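Local coordinates for protein haloacid dehalogenase-like hydrolase (PDB 3PGV) that probably acts as a metal-dependent phosphatase of the Cof family within the haloacid dehalogenase superfamily, at residues D117-T122 and C170-H175; P178-M183 and T199-M204; D227-G232 and A244-I249; V58-R63 and Y80-N85. One frame throughout, in Å; residues are numbered along the deposited sequence.

Interaction 1 (D117-T122 and C170-H175); sequences DPKIVT and CEDHEH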
loop_
_atom_site.group_PDB
_atom_site.type_symbol
_atom_site.label_atom_id
_atom_site.label_comp_id
_atom_site.label_asym_id
_atom_site.label_seq_id
_atom_site.Cartn_x
_atom_site.Cartn_y
_atom_site.Cartn_z
ATOM N N ASP A 117 -9.914 -22.942 -7.174
ATOM C CA ASP A 117 -11.094 -22.169 -6.791
ATOM C C ASP A 117 -11.485 -21.257 -7.963
ATOM O O ASP A 117 -10.788 -20.291 -8.247
ATOM C CB ASP A 117 -10.817 -21.354 -5.513
ATOM C CG ASP A 117 -12.060 -20.800 -4.828
ATOM O OD1 ASP A 117 -12.999 -20.405 -5.539
ATOM O OD2 ASP A 117 -12.044 -20.673 -3.593
ATOM N N PRO A 118 -12.557 -21.587 -8.714
ATOM C CA PRO A 118 -12.910 -20.755 -9.875
ATOM C C PRO A 118 -13.284 -19.313 -9.510
ATOM O O PRO A 118 -13.250 -18.437 -10.372
ATOM C CB PRO A 118 -14.093 -21.506 -10.499
ATOM C CG PRO A 118 -14.681 -22.281 -9.383
ATOM C CD PRO A 118 -13.523 -22.690 -8.526
ATOM N N LYS A 119 -13.628 -19.064 -8.224
ATOM C CA LYS A 119 -14.034 -17.739 -7.753
ATOM C C LYS A 119 -12.837 -16.830 -7.466
ATOM O O LYS A 119 -12.985 -15.608 -7.479
ATOM C CB LYS A 119 -14.939 -17.855 -6.504
ATOM C CG LYS A 119 -16.269 -18.577 -6.775
ATOM C CD LYS A 119 -17.138 -18.701 -5.508
ATOM C CE LYS A 119 -17.749 -17.379 -5.082
ATOM N NZ LYS A 119 -18.606 -17.529 -3.881
ATOM N N ILE A 120 -11.643 -17.420 -7.212
ATOM C CA ILE A 120 -10.454 -16.634 -6.869
ATOM C C ILE A 120 -9.381 -16.674 -7.979
ATOM O O ILE A 120 -9.081 -17.740 -8.516
ATOM C CB ILE A 120 -9.868 -17.076 -5.503
ATOM C CG1 ILE A 120 -10.937 -17.038 -4.394
ATOM C CG2 ILE A 120 -8.640 -16.231 -5.136
ATOM C CD1 ILE A 120 -10.493 -17.725 -3.028
ATOM N N VAL A 121 -8.782 -15.518 -8.280
ATOM C CA VAL A 121 -7.608 -15.427 -9.147
ATOM C C VAL A 121 -6.377 -15.126 -8.265
ATOM O O VAL A 121 -6.440 -14.246 -7.395
ATOM C CB VAL A 121 -7.779 -14.355 -10.276
ATOM C CG1 VAL A 121 -6.462 -14.108 -11.011
ATOM C CG2 VAL A 121 -8.883 -14.756 -11.258
ATOM N N THR A 122 -5.295 -15.904 -8.432
ATOM C CA THR A 122 -4.065 -15.683 -7.665
ATOM C C THR A 122 -3.104 -14.778 -8.446
ATOM O O THR A 122 -2.740 -15.091 -9.587
ATOM C CB THR A 122 -3.418 -17.015 -7.276
ATOM O OG1 THR A 122 -4.370 -17.800 -6.557
ATOM C CG2 THR A 122 -2.129 -16.824 -6.428
ATOM N N CYS A 170 -11.196 -11.623 -5.951
ATOM C CA CYS A 170 -12.478 -12.326 -5.976
ATOM C C CYS A 170 -13.606 -11.298 -5.810
ATOM O O CYS A 170 -13.577 -10.525 -4.868
ATOM C CB CYS A 170 -12.523 -13.387 -4.874
ATOM S SG CYS A 170 -14.112 -14.244 -4.723
ATOM N N GLU A 171 -14.604 -11.307 -6.712
ATOM C CA GLU A 171 -15.748 -10.390 -6.644
ATOM C C GLU A 171 -16.559 -10.584 -5.354
ATOM O O GLU A 171 -17.128 -9.624 -4.830
ATOM C CB GLU A 171 -16.654 -10.563 -7.880
ATOM C CG GLU A 171 -15.992 -10.111 -9.176
ATOM C CD GLU A 171 -16.802 -10.351 -10.437
ATOM O OE1 GLU A 171 -17.151 -11.524 -10.710
ATOM O OE2 GLU A 171 -17.015 -9.377 -11.196
ATOM N N ASP A 172 -16.601 -11.827 -4.838
ATOM C CA ASP A 172 -17.332 -12.157 -3.614
ATOM C C ASP A 172 -16.413 -11.955 -2.389
ATOM O O ASP A 172 -15.560 -12.799 -2.111
ATOM C CB ASP A 172 -17.860 -13.609 -3.687
ATOM C CG ASP A 172 -18.736 -14.057 -2.515
ATOM O OD1 ASP A 172 -18.830 -13.304 -1.519
ATOM O OD2 ASP A 172 -19.279 -15.190 -2.575
ATOM N N HIS A 173 -16.564 -10.800 -1.694
ATOM C CA HIS A 173 -15.780 -10.456 -0.508
ATOM C C HIS A 173 -15.895 -11.516 0.581
ATOM O O HIS A 173 -14.884 -11.891 1.178
ATOM C CB HIS A 173 -16.207 -9.088 0.054
ATOM C CG HIS A 173 -15.621 -8.794 1.405
ATOM N ND1 HIS A 173 -14.263 -8.592 1.573
ATOM C CD2 HIS A 173 -16.226 -8.713 2.610
ATOM C CE1 HIS A 173 -14.084 -8.409 2.873
ATOM N NE2 HIS A 173 -15.233 -8.460 3.536
ATOM N N GLU A 174 -17.133 -11.977 0.860
ATOM C CA GLU A 174 -17.404 -12.972 1.886
ATOM C C GLU A 174 -16.640 -14.275 1.633
ATOM O O GLU A 174 -16.310 -14.976 2.581
ATOM C CB GLU A 174 -18.922 -13.247 1.999
ATOM C CG GLU A 174 -19.718 -12.158 2.719
ATOM C CD GLU A 174 -19.814 -10.803 2.026
ATOM O OE1 GLU A 174 -19.815 -10.756 0.770
ATOM O OE2 GLU A 174 -19.968 -9.794 2.748
ATOM N N HIS A 175 -16.361 -14.595 0.355
ATOM C CA HIS A 175 -15.630 -15.809 -0.007
ATOM C C HIS A 175 -14.128 -15.711 0.372
ATOM O O HIS A 175 -13.502 -16.736 0.647
ATOM C CB HIS A 175 -15.804 -16.113 -1.503
ATOM C CG HIS A 175 -15.222 -17.424 -1.920
ATOM N ND1 HIS A 175 -15.833 -18.624 -1.592
ATOM C CD2 HIS A 175 -14.126 -17.681 -2.661
ATOM C CE1 HIS A 175 -15.064 -19.569 -2.103
ATOM N NE2 HIS A 175 -14.039 -19.055 -2.773
HETATM O O HOH W 1 -14.398 -13.186 -8.775
#
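K119 lies across the imidazole of H175 and ends on the carboxylate of D172, so one side chain joins the turn at 117-120 to the start of helix 173-187. Its CB sits near the ring, 3.9 Å from H175 CD2. Beyond CG, the CD methylene stands over the centre of the ring face in a CH-pi contact, 4.0 Å from the H175 centroid and only 5° off the ring normal. A bend about the CG-CD bond (chi3 72°) then carries CE toward the start of the helix, within 3.7 Å of D172 OD2. At the tip, NZ makes a salt bridge with the same oxygen (NZ to D172 OD2, 2.8 Å), met on its anti side. The ring is also held at its edge. H175 NE2 donates a fairly straight hydrogen bond to the syn lone pair of D117 OD2 at 2.7 Å, the carboxylate standing nearly upright on the ring plane (83°). I120 CG1 touches the edge at H175 CD2 (3.7 Å), and the same CG1 also packs against C170 CB. Both aspartates have a second task: D117 OD1 accepts from K119 N, while D172 OD1 takes a weak bond from H175 N. A water links K119 O to E171 N. The arrangement is an Asx turn within a type I beta turn, docked by a His-carboxylate bond and a salt bridge onto an aspartate N-capped helix, in what is probably the alpha/beta cap domain of a Cof-type hydrolase.

Interaction 2 (P178-M183 and T199-M204); sequences PLEQAM and TCLEVM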
loop_
_atom_site.group_PDB
_atom_site.type_symbol
_atom_site.label_atom_id
_atom_site.label_comp_id
_atom_site.label_asym_id
_atom_site.label_seq_id
_atom_site.Cartn_x
_atom_site.Cartn_y
_atom_site.Cartn_z
ATOM N N PRO A 178 -12.849 -16.486 4.812
ATOM C CA PRO A 178 -12.298 -17.735 5.371
ATOM C C PRO A 178 -10.862 -18.007 4.901
ATOM O O PRO A 178 -10.098 -18.652 5.626
ATOM C CB PRO A 178 -13.280 -18.815 4.884
ATOM C CG PRO A 178 -14.483 -18.069 4.417
ATOM C CD PRO A 178 -13.987 -16.761 3.922
ATOM N N LEU A 179 -10.482 -17.494 3.692
ATOM C CA LEU A 179 -9.115 -17.648 3.181
ATOM C C LEU A 179 -8.142 -16.803 4.014
ATOM O O LEU A 179 -7.017 -17.248 4.301
ATOM C CB LEU A 179 -9.031 -17.271 1.675
ATOM C CG LEU A 179 -7.614 -17.372 1.009
ATOM C CD1 LEU A 179 -7.042 -18.766 1.119
ATOM C CD2 LEU A 179 -7.660 -16.935 -0.465
ATOM N N GLU A 180 -8.601 -15.607 4.466
ATOM C CA GLU A 180 -7.810 -14.737 5.344
ATOM C C GLU A 180 -7.507 -15.458 6.658
ATOM O O GLU A 180 -6.347 -15.505 7.086
ATOM C CB GLU A 180 -8.562 -13.419 5.616
ATOM C CG GLU A 180 -7.811 -12.479 6.539
ATOM C CD GLU A 180 -8.551 -11.205 6.898
ATOM O OE1 GLU A 180 -9.797 -11.249 6.978
ATOM O OE2 GLU A 180 -7.879 -10.206 7.236
ATOM N N GLN A 181 -8.549 -16.078 7.268
ATOM C CA GLN A 181 -8.413 -16.810 8.514
ATOM C C GLN A 181 -7.493 -17.993 8.394
ATOM O O GLN A 181 -6.713 -18.237 9.304
ATOM C CB GLN A 181 -9.797 -17.268 9.032
ATOM C CG GLN A 181 -10.376 -16.353 10.080
ATOM C CD GLN A 181 -9.651 -16.468 11.414
ATOM O OE1 GLN A 181 -9.440 -15.478 12.115
ATOM N NE2 GLN A 181 -9.247 -17.682 11.785
ATOM N N ALA A 182 -7.652 -18.807 7.334
ATOM C CA ALA A 182 -6.855 -20.031 7.172
ATOM C C ALA A 182 -5.367 -19.723 7.021
ATOM O O ALA A 182 -4.536 -20.428 7.587
ATOM C CB ALA A 182 -7.352 -20.827 5.975
HETATM N N MSE A 183 -5.028 -18.640 6.286
HETATM C CA MSE A 183 -3.635 -18.270 6.062
HETATM C C MSE A 183 -2.994 -17.719 7.308
HETATM O O MSE A 183 -1.883 -18.113 7.631
HETATM C CB MSE A 183 -3.504 -17.302 4.875
HETATM C CG MSE A 183 -3.919 -17.942 3.536
HETATM SE SE MSE A 183 -3.582 -16.818 2.016
HETATM C CE MSE A 183 -4.659 -15.270 2.533
ATOM N N THR A 199 -12.339 -6.877 -2.491
ATOM C CA THR A 199 -12.160 -7.929 -3.486
ATOM C C THR A 199 -10.711 -8.324 -3.675
ATOM O O THR A 199 -10.407 -9.096 -4.589
ATOM C CB THR A 199 -12.760 -7.476 -4.822
ATOM O OG1 THR A 199 -12.130 -6.249 -5.205
ATOM C CG2 THR A 199 -14.283 -7.301 -4.755
ATOM N N CYS A 200 -9.804 -7.783 -2.848
ATOM C CA CYS A 200 -8.382 -8.067 -2.993
ATOM C C CYS A 200 -7.733 -8.376 -1.654
ATOM O O CYS A 200 -7.560 -7.483 -0.829
ATOM C CB CYS A 200 -7.678 -6.922 -3.710
ATOM S SG CYS A 200 -5.949 -7.257 -4.109
ATOM N N LEU A 201 -7.428 -9.662 -1.414
ATOM C CA LEU A 201 -6.798 -10.129 -0.174
ATOM C C LEU A 201 -5.316 -10.323 -0.415
ATOM O O LEU A 201 -4.935 -11.146 -1.247
ATOM C CB LEU A 201 -7.456 -11.453 0.279
ATOM C CG LEU A 201 -6.949 -12.050 1.605
ATOM C CD1 LEU A 201 -7.111 -11.050 2.763
ATOM C CD2 LEU A 201 -7.656 -13.345 1.911
ATOM N N GLU A 202 -4.472 -9.525 0.268
ATOM C CA GLU A 202 -3.032 -9.485 0.006
ATOM C C GLU A 202 -2.199 -10.149 1.069
ATOM O O GLU A 202 -2.558 -10.128 2.260
ATOM C CB GLU A 202 -2.567 -8.040 -0.216
ATOM C CG GLU A 202 -3.511 -7.261 -1.121
ATOM C CD GLU A 202 -2.951 -6.001 -1.735
ATOM O OE1 GLU A 202 -1.725 -5.777 -1.630
ATOM O OE2 GLU A 202 -3.714 -5.309 -2.436
ATOM N N VAL A 203 -1.051 -10.737 0.652
ATOM C CA VAL A 203 -0.131 -11.395 1.580
ATOM C C VAL A 203 1.271 -10.899 1.366
ATOM O O VAL A 203 1.814 -11.032 0.269
ATOM C CB VAL A 203 -0.201 -12.958 1.506
ATOM C CG1 VAL A 203 0.644 -13.590 2.609
ATOM C CG2 VAL A 203 -1.644 -13.450 1.587
HETATM N N MSE A 204 1.865 -10.319 2.413
HETATM C CA MSE A 204 3.260 -9.888 2.416
HETATM C C MSE A 204 4.003 -10.682 3.490
HETATM O O MSE A 204 3.369 -11.372 4.293
HETATM C CB MSE A 204 3.368 -8.369 2.719
HETATM C CG MSE A 204 3.018 -7.467 1.537
HETATM SE SE MSE A 204 1.137 -7.495 1.050
HETATM C CE MSE A 204 0.297 -7.009 2.810
#
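E180 and L201 mark the closest backbone approach, 7.3 Å between their CA atoms, where helix 178-183 lies over strand 200-204 with the two axes 9.8 Å apart and running almost parallel, at 15°. L201 is the main bridge. With its CG anti to the backbone N (chi1 -177°), it extends straight from the strand toward the helix, and its CD2 methyl settles into the helix surface between three residues. There it meets E180 N at 3.5 Å and E180 CB at 3.8 Å, with L179 CG a little farther off at 4.1 Å. The other methyl, CD1, lies along the CB and CG methylenes of E180, whose chain crosses that of L201 at about a right angle. One turn on, selenomethionine M183 reaches L201 tip to tip: its terminal CE is 3.6 Å from L201 CD2. The bend in its last torsion (chi3 -59°) also brings CE to V203 CG2, again at 3.6 Å, so a single methyl touches two strand residues that point to the same face of the sheet. F168 of the adjoining strand and L110 of helix 104-110 pack on M183 as well, and F195 borders L201 and E180, making this part of a layered helix-on-sheet core. The carboxylate of E180 is paired with R256, outside the two segments. The contact is almost wholly apolar, made by aliphatic carbons and the selenium of M183; without hydrogen bonds between the segments, what holds them together here is probably burial of apolar surface.

Interaction 3 (D227-G232 and A244-I249); sequences DCIAFG and AGKGCI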
loop_
_atom_site.group_PDB
_atom_site.type_symbol
_atom_site.label_atom_id
_atom_site.label_comp_id
_atom_site.label_asym_id
_atom_site.label_seq_id
_atom_site.Cartn_x
_atom_site.Cartn_y
_atom_site.Cartn_z
ATOM N N ASP A 227 7.355 11.493 14.788
ATOM C CA ASP A 227 7.467 12.657 13.905
ATOM C C ASP A 227 6.559 12.521 12.703
ATOM O O ASP A 227 6.564 13.390 11.818
ATOM C CB ASP A 227 8.924 12.835 13.449
ATOM C CG ASP A 227 9.881 13.082 14.591
ATOM O OD1 ASP A 227 9.626 14.011 15.390
ATOM O OD2 ASP A 227 10.896 12.365 14.676
ATOM N N CYS A 228 5.763 11.436 12.665
ATOM C CA CYS A 228 4.918 11.143 11.518
ATOM C C CYS A 228 3.464 11.386 11.749
ATOM O O CYS A 228 2.912 10.971 12.768
ATOM C CB CYS A 228 5.165 9.725 11.013
ATOM S SG CYS A 228 6.883 9.389 10.569
ATOM N N ILE A 229 2.808 11.964 10.745
ATOM C CA ILE A 229 1.357 11.999 10.632
ATOM C C ILE A 229 0.986 11.174 9.397
ATOM O O ILE A 229 1.611 11.341 8.342
ATOM C CB ILE A 229 0.784 13.451 10.585
ATOM C CG1 ILE A 229 -0.773 13.427 10.465
ATOM C CG2 ILE A 229 1.437 14.285 9.452
ATOM C CD1 ILE A 229 -1.473 14.780 10.629
ATOM N N ALA A 230 0.059 10.203 9.550
ATOM C CA ALA A 230 -0.297 9.314 8.446
ATOM C C ALA A 230 -1.774 9.375 8.062
ATOM O O ALA A 230 -2.635 9.624 8.914
ATOM C CB ALA A 230 0.099 7.893 8.770
ATOM N N PHE A 231 -2.072 9.093 6.777
ATOM C CA PHE A 231 -3.437 9.094 6.236
ATOM C C PHE A 231 -3.668 7.803 5.439
ATOM O O PHE A 231 -2.794 7.393 4.667
ATOM C CB PHE A 231 -3.653 10.327 5.338
ATOM C CG PHE A 231 -3.436 11.655 6.029
ATOM C CD1 PHE A 231 -2.160 12.213 6.122
ATOM C CD2 PHE A 231 -4.513 12.387 6.517
ATOM C CE1 PHE A 231 -1.959 13.449 6.760
ATOM C CE2 PHE A 231 -4.310 13.625 7.155
ATOM C CZ PHE A 231 -3.035 14.148 7.265
ATOM N N GLY A 232 -4.831 7.169 5.643
ATOM C CA GLY A 232 -5.186 5.918 4.960
ATOM C C GLY A 232 -6.672 5.593 4.991
ATOM O O GLY A 232 -7.438 6.203 5.753
ATOM N N ALA A 244 2.095 5.465 13.557
ATOM C CA ALA A 244 2.464 6.870 13.374
ATOM C C ALA A 244 2.126 7.673 14.617
ATOM O O ALA A 244 1.225 7.293 15.367
ATOM C CB ALA A 244 1.731 7.443 12.175
ATOM N N GLY A 245 2.848 8.779 14.835
ATOM C CA GLY A 245 2.573 9.689 15.950
ATOM C C GLY A 245 1.131 10.171 15.924
ATOM O O GLY A 245 0.466 10.214 16.962
ATOM N N LYS A 246 0.610 10.433 14.703
ATOM C CA LYS A 246 -0.774 10.834 14.458
ATOM C C LYS A 246 -1.318 10.090 13.214
ATOM O O LYS A 246 -0.706 10.139 12.143
ATOM C CB LYS A 246 -0.864 12.360 14.256
ATOM C CG LYS A 246 -2.227 12.867 13.778
ATOM C CD LYS A 246 -3.322 12.728 14.830
ATOM C CE LYS A 246 -4.641 13.226 14.299
ATOM N NZ LYS A 246 -5.736 13.033 15.273
ATOM N N GLY A 247 -2.429 9.383 13.388
ATOM C CA GLY A 247 -3.084 8.660 12.302
ATOM C C GLY A 247 -4.475 9.188 11.998
ATOM O O GLY A 247 -5.284 9.363 12.910
ATOM N N CYS A 248 -4.765 9.448 10.700
ATOM C CA CYS A 248 -6.087 9.921 10.254
ATOM C C CYS A 248 -6.733 8.911 9.334
ATOM O O CYS A 248 -6.122 8.501 8.340
ATOM C CB CYS A 248 -5.979 11.284 9.583
ATOM S SG CYS A 248 -5.470 12.613 10.684
ATOM N N ILE A 249 -7.990 8.551 9.619
ATOM C CA ILE A 249 -8.778 7.640 8.779
ATOM C C ILE A 249 -9.709 8.459 7.865
ATOM O O ILE A 249 -10.373 9.386 8.333
ATOM C CB ILE A 249 -9.581 6.627 9.670
ATOM C CG1 ILE A 249 -8.627 5.726 10.495
ATOM C CG2 ILE A 249 -10.566 5.784 8.826
ATOM C CD1 ILE A 249 -9.357 4.774 11.499
#
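A230 and A244 touch methyl to methyl, CB to CB 3.8 Å, on the closely packed face of the pair, where M240 and L241 of helix 238-243 also press on A230. Between the parallel strands the middle bonds are short: A230 N to K246 O at 2.7 Å and C248 N to A230 O at 2.8 Å, each running nearly along the C=O axis. The longest of the four is G232 N to C248 O, 3.3 Å. G247 lies beside A230, and its CA-H points at A230 O. Strand 228-232, helix 238-243 and strand 246-249 form a beta-alpha-beta unit of the Rossmann-like core of the haloacid dehalogenase fold, and A244 is the first residue beyond the helix of the crossover. On the other face F231 and C248 meet, F231 CD2 lying 3.6 Å from C248 CB; the sulfur is oblique to the ring, 4.6 Å from its centroid. I229 and K246 run side by side, I229 CG1 3.7 Å from K246 CG, and both pack against Y278 of helix 274-283. The loose side begins past these carbons, where the lysine leads away from the pair to a salt bridge between its NZ and E265. G245, just before strand 246-249, is exposed.

Interaction 4 (V58-R63 and Y80-N85); sequences VFATGR and YMITSN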
loop_
_atom_site.group_PDB
_atom_site.type_symbol
_atom_site.label_atom_id
_atom_site.label_comp_id
_atom_site.label_asym_id
_atom_site.label_seq_id
_atom_site.Cartn_x
_atom_site.Cartn_y
_atom_site.Cartn_z
ATOM N N VAL A 58 6.165 11.030 2.524
ATOM C CA VAL A 58 6.361 9.610 2.248
ATOM C C VAL A 58 5.044 9.048 1.725
ATOM O O VAL A 58 4.014 9.189 2.381
ATOM C CB VAL A 58 6.862 8.837 3.505
ATOM C CG1 VAL A 58 7.068 7.363 3.192
ATOM C CG2 VAL A 58 8.145 9.457 4.054
ATOM N N PHE A 59 5.055 8.496 0.525
ATOM C CA PHE A 59 3.840 7.942 -0.064
ATOM C C PHE A 59 3.858 6.424 -0.011
ATOM O O PHE A 59 4.897 5.808 -0.274
ATOM C CB PHE A 59 3.622 8.482 -1.481
ATOM C CG PHE A 59 3.564 9.994 -1.505
ATOM C CD1 PHE A 59 2.477 10.674 -0.958
ATOM C CD2 PHE A 59 4.645 10.741 -1.960
ATOM C CE1 PHE A 59 2.473 12.069 -0.879
ATOM C CE2 PHE A 59 4.624 12.141 -1.911
ATOM C CZ PHE A 59 3.541 12.795 -1.378
ATOM N N ALA A 60 2.769 5.829 0.510
ATOM C CA ALA A 60 2.711 4.390 0.769
ATOM C C ALA A 60 1.546 3.746 0.063
ATOM O O ALA A 60 0.394 4.075 0.336
ATOM C CB ALA A 60 2.630 4.132 2.264
ATOM N N THR A 61 1.829 2.805 -0.821
ATOM C CA THR A 61 0.779 2.168 -1.598
ATOM C C THR A 61 0.948 0.659 -1.667
ATOM O O THR A 61 2.053 0.139 -1.449
ATOM C CB THR A 61 0.709 2.802 -3.003
ATOM O OG1 THR A 61 -0.338 2.168 -3.761
ATOM C CG2 THR A 61 2.041 2.714 -3.753
ATOM N N GLY A 62 -0.140 -0.028 -2.008
ATOM C CA GLY A 62 -0.121 -1.443 -2.307
ATOM C C GLY A 62 0.302 -1.696 -3.742
ATOM O O GLY A 62 0.740 -2.798 -4.083
ATOM N N ARG A 63 0.253 -0.645 -4.579
ATOM C CA ARG A 63 0.646 -0.734 -5.982
ATOM C C ARG A 63 2.091 -1.154 -6.150
ATOM O O ARG A 63 2.914 -0.899 -5.273
ATOM C CB ARG A 63 0.439 0.603 -6.688
ATOM C CG ARG A 63 -1.011 1.033 -6.875
ATOM C CD ARG A 63 -1.030 2.190 -7.835
ATOM N NE ARG A 63 -2.315 2.869 -7.899
ATOM C CZ ARG A 63 -2.597 3.815 -8.791
ATOM N NH1 ARG A 63 -1.699 4.162 -9.707
ATOM N NH2 ARG A 63 -3.788 4.407 -8.788
ATOM N N TYR A 80 10.245 9.724 -0.639
ATOM C CA TYR A 80 10.436 8.281 -0.557
ATOM C C TYR A 80 9.124 7.603 -0.973
ATOM O O TYR A 80 8.032 8.114 -0.661
ATOM C CB TYR A 80 10.818 7.857 0.861
ATOM C CG TYR A 80 12.299 7.970 1.154
ATOM C CD1 TYR A 80 13.195 7.011 0.692
ATOM C CD2 TYR A 80 12.793 8.987 1.964
ATOM C CE1 TYR A 80 14.558 7.103 0.968
ATOM C CE2 TYR A 80 14.149 9.074 2.270
ATOM C CZ TYR A 80 15.031 8.129 1.769
ATOM O OH TYR A 80 16.375 8.210 2.067
HETATM N N MSE A 81 9.223 6.495 -1.706
HETATM C CA MSE A 81 8.051 5.793 -2.213
HETATM C C MSE A 81 7.988 4.380 -1.637
HETATM O O MSE A 81 8.892 3.570 -1.880
HETATM C CB MSE A 81 8.093 5.753 -3.756
HETATM C CG MSE A 81 6.834 5.183 -4.393
HETATM SE SE MSE A 81 5.235 6.304 -4.131
HETATM C CE MSE A 81 5.938 8.003 -4.763
ATOM N N ILE A 82 6.944 4.096 -0.831
ATOM C CA ILE A 82 6.692 2.760 -0.284
ATOM C C ILE A 82 5.714 2.062 -1.209
ATOM O O ILE A 82 4.608 2.564 -1.408
ATOM C CB ILE A 82 6.124 2.853 1.165
ATOM C CG1 ILE A 82 7.143 3.462 2.136
ATOM C CG2 ILE A 82 5.620 1.494 1.654
ATOM C CD1 ILE A 82 6.559 3.791 3.501
ATOM N N THR A 83 6.124 0.934 -1.822
ATOM C CA THR A 83 5.226 0.173 -2.706
ATOM C C THR A 83 5.062 -1.276 -2.223
ATOM O O THR A 83 5.711 -1.674 -1.255
ATOM C CB THR A 83 5.683 0.259 -4.162
ATOM O OG1 THR A 83 6.993 -0.309 -4.283
ATOM C CG2 THR A 83 5.649 1.691 -4.709
ATOM N N SER A 84 4.153 -2.042 -2.865
ATOM C CA SER A 84 3.830 -3.432 -2.475
ATOM C C SER A 84 3.609 -3.565 -0.950
ATOM O O SER A 84 4.055 -4.536 -0.331
ATOM C CB SER A 84 4.900 -4.407 -2.968
ATOM O OG SER A 84 4.884 -4.530 -4.381
ATOM N N ASN A 85 2.910 -2.562 -0.355
ATOM C CA ASN A 85 2.546 -2.520 1.070
ATOM C C ASN A 85 3.740 -2.607 1.996
ATOM O O ASN A 85 3.658 -3.233 3.039
ATOM C CB ASN A 85 1.517 -3.597 1.401
ATOM C CG ASN A 85 0.210 -3.391 0.712
ATOM O OD1 ASN A 85 -0.425 -2.350 0.842
ATOM N ND2 ASN A 85 -0.262 -4.412 0.041
#
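F59, between Y80 and I82, carries two of the backbone hydrogen bonds that knit these parallel strands: F59 N to Y80 O, and I82 N to F59 O at 2.7 Å. T61 N continues the series to I82 O. Where the strands end, the bonding persists through the loops, N85 N donating to T61 O (3.0 Å) and S84 N to R63 O (2.9 Å), the latter from above the carbonyl plane. Apolar contacts lie on both faces. On one, I82 CD1 meets V58 CG1 at 3.6 Å and its CB meets A60 CB at 3.9 Å. On the other, selenomethionine M81 folds back so that its SE lies 3.8 Å from F59 CB. Side-chain polar groups gather at the loop end. T61 OG1, anti to the backbone N (chi1 -180°), accepts from R63 N at 3.0 Å and closes an ST turn, while the methyl lies beside that of T83. N85 OD1 comes to 3.3 Å from G62 CA and is itself bonded to N236. R63 forms a salt bridge with D29, a calcium ligand, and G62 N binds a sulfonate oxygen of a buffer molecule. A threonine just after the first strand of a beta-alpha-beta unit, beside the metal site, is consistent with motif II of haloacid dehalogenase hydrolases.

Interactions 1 and 2 share helix 173-187, with centres 11 Å apart; C170 N probably bonds to T199 O (3.0 Å), and I120 CD1 packs on L179 CD2 (3.9 Å). Interactions 3 and 4 belong to the other sheet, 15 Å apart between centres, on either side of strand 23-27, which carries calcium ligand D27. The G232 end of interaction 3 lies about 6 Å from the calcium, whereas the T61 side chain of interaction 4 is about 5 Å from that of D27. Interactions 2 and 4 touch where the two sheets come together: E202 makes a weak hydrogen bond with N85, and M204 SE approaches N85 ND2 at 3.5 Å. Interaction 1 lies away from the metal site, its centre 32 Å from that of interaction 3.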